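Local structure of TqaA (Penicillium aethiopicum, 5EGF) at residues V44-E49 / L112-L117; L212-S217 / R313-D318. The protein is the terminal condensation-like domain of a fungal nonribosomal peptide synthetase, which probably binds a carrier's phosphopantetheine arm and cyclizes the peptide it holds. The protein carries 2 engineered substitutions. All blocks are in the same frame, centred on the assembly; numbering follows the deposited sequence.

Interaction 1 of 2, residues V44-E49 / L112-L117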
# COMPACT_ATOMS: atom_id res chain seq x y z
N VAL C 44 36.85 22.51 -26.20
CA VAL C 44 37.43 22.40 -27.54
C VAL C 44 38.92 22.79 -27.59
O VAL C 44 39.64 22.42 -28.51
CB VAL C 44 36.64 23.23 -28.58
CG1 VAL C 44 35.59 22.37 -29.26
CG2 VAL C 44 36.02 24.46 -27.93
N THR C 45 39.37 23.54 -26.59
CA THR C 45 40.75 24.00 -26.56
C THR C 45 41.64 23.09 -25.73
O THR C 45 42.80 23.41 -25.45
CB THR C 45 40.86 25.45 -26.02
OG1 THR C 45 40.40 25.51 -24.67
CG2 THR C 45 40.05 26.40 -26.92
N SER C 46 41.11 21.94 -25.34
CA SER C 46 41.86 21.03 -24.48
C SER C 46 42.66 20.04 -25.30
O SER C 46 42.27 19.65 -26.40
CB SER C 46 40.95 20.27 -23.51
OG SER C 46 40.15 19.31 -24.18
N THR C 47 43.79 19.62 -24.76
CA THR C 47 44.54 18.56 -25.40
C THR C 47 44.49 17.28 -24.59
O THR C 47 44.28 17.31 -23.37
CB THR C 47 45.99 18.95 -25.62
OG1 THR C 47 46.53 19.51 -24.41
CG2 THR C 47 46.07 19.97 -26.72
N LEU C 48 44.66 16.15 -25.29
CA LEU C 48 44.82 14.85 -24.69
C LEU C 48 46.29 14.62 -24.34
O LEU C 48 47.17 14.63 -25.21
CB LEU C 48 44.31 13.77 -25.64
CG LEU C 48 44.31 12.34 -25.08
CD1 LEU C 48 43.60 12.29 -23.72
CD2 LEU C 48 43.68 11.39 -26.09
N GLU C 49 46.55 14.40 -23.06
CA GLU C 49 47.90 14.33 -22.54
C GLU C 49 48.33 12.93 -22.09
O GLU C 49 49.52 12.59 -22.13
CB GLU C 49 48.05 15.30 -21.38
CG GLU C 49 49.19 14.93 -20.47
CD GLU C 49 49.35 15.92 -19.35
OE1 GLU C 49 49.67 15.48 -18.22
OE2 GLU C 49 49.18 17.13 -19.60
N LEU C 112 40.94 9.69 -19.47
CA LEU C 112 41.54 10.63 -20.40
C LEU C 112 42.11 11.79 -19.58
O LEU C 112 41.38 12.53 -18.94
CB LEU C 112 40.53 11.15 -21.42
CG LEU C 112 40.19 10.23 -22.58
CD1 LEU C 112 39.44 8.98 -22.12
CD2 LEU C 112 39.37 11.01 -23.58
N VAL C 113 43.43 11.91 -19.56
CA VAL C 113 44.04 13.03 -18.87
C VAL C 113 44.10 14.23 -19.81
O VAL C 113 44.60 14.13 -20.93
CB VAL C 113 45.45 12.69 -18.39
CG1 VAL C 113 45.89 13.66 -17.30
CG2 VAL C 113 45.47 11.27 -17.88
N LEU C 114 43.57 15.36 -19.35
CA LEU C 114 43.48 16.54 -20.20
C LEU C 114 44.55 17.58 -19.89
O LEU C 114 45.05 17.68 -18.77
CB LEU C 114 42.09 17.17 -20.07
CG LEU C 114 41.12 16.85 -21.20
CD1 LEU C 114 41.36 15.46 -21.77
CD2 LEU C 114 39.67 17.03 -20.73
N ALA C 115 44.91 18.36 -20.91
CA ALA C 115 45.81 19.49 -20.72
C ALA C 115 45.21 20.69 -21.44
O ALA C 115 44.21 20.55 -22.16
CB ALA C 115 47.22 19.17 -21.26
N ASN C 116 45.80 21.87 -21.25
CA ASN C 116 45.26 23.09 -21.85
C ASN C 116 43.80 23.19 -21.53
O ASN C 116 42.94 23.38 -22.41
CB ASN C 116 45.48 23.11 -23.36
CG ASN C 116 46.90 23.41 -23.72
OD1 ASN C 116 47.37 24.54 -23.56
ND2 ASN C 116 47.62 22.39 -24.19
N LEU C 117 43.53 23.01 -20.24
CA LEU C 117 42.18 22.87 -19.74
C LEU C 117 41.78 24.15 -19.03
O LEU C 117 42.31 24.45 -17.95
CB LEU C 117 42.08 21.68 -18.78
CG LEU C 117 40.66 21.16 -18.56
CD1 LEU C 117 39.93 21.02 -19.89
CD2 LEU C 117 40.70 19.83 -17.83
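Thr47 and Ala115 face each other as a hydrogen-bonded antiparallel pair: Thr47 N reaches Ala115 O at 2.8 Å, and Ala115 N returns to Thr47 O at 2.7 Å. Glu49 N adds a bond to Val113 O (2.9 Å). One side-chain bond extends this ladder where the strand ends: Asn116 ND2 donates to Thr47 OG1 at 3.1 Å, nearly straight (172°), with the oxygen in the amide plane. Thr47 OG1 lies between its backbone N and carbonyl carbon (chi1 48°), which turns it to that amide. Apolar contacts fill the other face, where Leu48 CD1 rests 4.0 Å from Leu112 CB and 4.3 Å from Leu114 CD1, while Leu117 CD1 touches Ser46 CB. Leu114 also brings CG beside Thr47 O (3.9 Å); an alanine here would probably open a gap beside Leu48 and Ser46. Helix 30-37 packs on this side against Leu48 and Ser46. Glu49 reaches back so that OE2 lies 3.3 Å from Ala115 CB. Its helical psi (-31°), with Asp50 also bonded to Val113, is consistent with a classic beta bulge in an edge strand of a small antiparallel sheet.

Interaction 2 of 2, residues L212-S217 / R313-D318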
# COMPACT_ATOMS: atom_id res chain seq x y z
N LEU C 212 49.85 4.46 -11.55
CA LEU C 212 49.54 3.35 -12.43
C LEU C 212 50.80 2.83 -13.13
O LEU C 212 51.13 1.64 -13.01
CB LEU C 212 48.44 3.74 -13.42
CG LEU C 212 47.16 4.32 -12.78
CD1 LEU C 212 46.07 4.54 -13.83
CD2 LEU C 212 46.66 3.41 -11.64
N TYR C 213 51.52 3.71 -13.83
CA TYR C 213 52.76 3.36 -14.55
C TYR C 213 53.74 2.60 -13.67
O TYR C 213 54.37 1.64 -14.11
CB TYR C 213 53.46 4.60 -15.12
CG TYR C 213 52.77 5.19 -16.34
CD1 TYR C 213 52.60 4.42 -17.49
CD2 TYR C 213 52.30 6.49 -16.34
CE1 TYR C 213 51.95 4.95 -18.61
CE2 TYR C 213 51.66 7.03 -17.45
CZ TYR C 213 51.49 6.25 -18.59
OH TYR C 213 50.84 6.75 -19.69
N HIS C 214 53.86 3.04 -12.42
CA HIS C 214 54.78 2.43 -11.47
C HIS C 214 54.34 1.01 -11.09
O HIS C 214 55.17 0.12 -10.95
CB HIS C 214 54.89 3.31 -10.23
CG HIS C 214 55.88 2.82 -9.23
ND1 HIS C 214 55.64 1.73 -8.42
CD2 HIS C 214 57.12 3.25 -8.91
CE1 HIS C 214 56.69 1.52 -7.64
NE2 HIS C 214 57.60 2.43 -7.92
N ARG C 215 53.03 0.82 -10.93
CA ARG C 215 52.48 -0.51 -10.60
C ARG C 215 52.83 -1.52 -11.67
O ARG C 215 53.16 -2.67 -11.38
CB ARG C 215 50.96 -0.46 -10.52
CG ARG C 215 50.38 -0.04 -9.19
CD ARG C 215 48.97 0.43 -9.42
NE ARG C 215 47.95 -0.55 -9.13
CZ ARG C 215 46.95 -0.88 -9.96
NH1 ARG C 215 46.87 -0.33 -11.16
NH2 ARG C 215 46.05 -1.78 -9.58
N VAL C 216 52.73 -1.09 -12.92
CA VAL C 216 53.01 -1.96 -14.04
C VAL C 216 54.51 -2.18 -14.19
O VAL C 216 54.95 -3.28 -14.56
CB VAL C 216 52.40 -1.40 -15.33
CG1 VAL C 216 53.24 -1.78 -16.54
CG2 VAL C 216 50.97 -1.89 -15.49
N SER C 217 55.31 -1.16 -13.88
CA SER C 217 56.76 -1.26 -14.01
C SER C 217 57.27 -2.40 -13.14
O SER C 217 58.20 -3.11 -13.52
CB SER C 217 57.45 0.04 -13.60
OG SER C 217 57.73 0.07 -12.21
N ARG C 313 49.25 2.48 -0.73
CA ARG C 313 50.32 3.48 -0.75
C ARG C 313 51.58 2.98 -0.04
O ARG C 313 52.22 3.74 0.71
CB ARG C 313 49.85 4.79 -0.14
CG ARG C 313 48.69 5.41 -0.91
CD ARG C 313 48.22 6.72 -0.30
NE ARG C 313 48.51 7.84 -1.18
CZ ARG C 313 47.63 8.41 -2.00
NH1 ARG C 313 46.38 7.97 -2.06
NH2 ARG C 313 48.01 9.42 -2.75
N ASN C 314 51.91 1.71 -0.27
CA ASN C 314 53.10 1.10 0.30
C ASN C 314 54.14 0.81 -0.76
O ASN C 314 55.30 0.53 -0.46
CB ASN C 314 52.73 -0.15 1.10
CG ASN C 314 52.14 0.20 2.45
OD1 ASN C 314 52.85 0.31 3.45
ND2 ASN C 314 50.82 0.40 2.48
N LEU C 315 53.70 0.88 -2.02
CA LEU C 315 54.58 1.01 -3.17
C LEU C 315 55.68 2.04 -2.90
O LEU C 315 55.41 3.13 -2.38
CB LEU C 315 53.77 1.43 -4.40
CG LEU C 315 53.12 0.27 -5.16
CD1 LEU C 315 52.05 0.74 -6.13
CD2 LEU C 315 54.20 -0.51 -5.89
N PRO C 316 56.93 1.70 -3.24
CA PRO C 316 58.09 2.52 -2.86
C PRO C 316 58.40 3.64 -3.85
O PRO C 316 59.53 4.12 -3.87
CB PRO C 316 59.23 1.50 -2.86
CG PRO C 316 58.86 0.57 -3.98
CD PRO C 316 57.34 0.48 -3.96
N MSE C 317 57.43 4.05 -4.66
CA MSE C 317 57.65 5.18 -5.56
C MSE C 317 57.82 6.46 -4.76
O MSE C 317 57.62 6.48 -3.54
CB MSE C 317 56.50 5.33 -6.53
CG MSE C 317 55.39 6.19 -6.02
SE MSE C 317 53.92 6.13 -7.27
CE MSE C 317 53.67 4.19 -7.25
N ASP C 318 58.19 7.54 -5.45
CA ASP C 318 58.47 8.81 -4.78
C ASP C 318 57.23 9.69 -4.75
O ASP C 318 56.46 9.73 -5.71
CB ASP C 318 59.62 9.52 -5.49
CG ASP C 318 60.69 8.56 -5.96
OD1 ASP C 318 60.56 8.04 -7.09
OD2 ASP C 318 61.66 8.33 -5.20
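His214 has CG trans to its backbone N (chi1 -176°), sending the imidazole out from the helix, and Met317, a selenomethionine, places CG between its N and carbonyl carbon and then bends at chi3 (57°), so that its chain curls over one ring face. CB sits 3.5 Å from the centroid of the His214 ring, a CH-pi contact offset toward the CD2 rim, where Met317 CB and His214 CD2 are 3.2 Å apart. The methyl end comes down over the same face near the root of the ring, Met317 CE lying 3.3 Å from His214 CG. His214 has a second conformer, so these short approaches describe one of two positions. Leu315 meets the ring at its edge, CD2 being 3.7 Å from His214 CE1, and Pro316 CD approaches the same carbon obliquely. The buried ND1 of His214 has no polar partner in the model. From the next residue of the helix, Arg215 CG lies against Leu315 CD1 (3.6 Å), while its guanidinium turns away to a salt bridge with Glu367. Tyr211 and His210 of helix 208-217 continue the packing on Met317, and Leu212 and Tyr213 of that helix rest on strand 47-53; the loop itself links strand 303-310 to strand 329-336.

Overall arrangement
From the N terminus, interaction 1 closes first: strand 47-53 waits through helix 56-63, strand 67-75, helix 81-94 and strand 100-103 before strand 110-115 lies beside it. Interaction 2 opens only afterwards, and its 95 intervening residues include helix 227-235, strand 265-272, helix 283-299 and strand 303-310. The two loops are therefore in series, neither nested nor crossed. Their centres are 25 Å apart and they do not touch, yet strand 47-53 joins them, since it also meets helix 208-217 and Asp50 accepts a bond from Tyr213. Interaction 1 thus pairs two strands of the small three-stranded sheet, and interaction 2 ties its neighbouring helix to a loop of the six-stranded sheet, near the phosphopantetheine-binding Asn311.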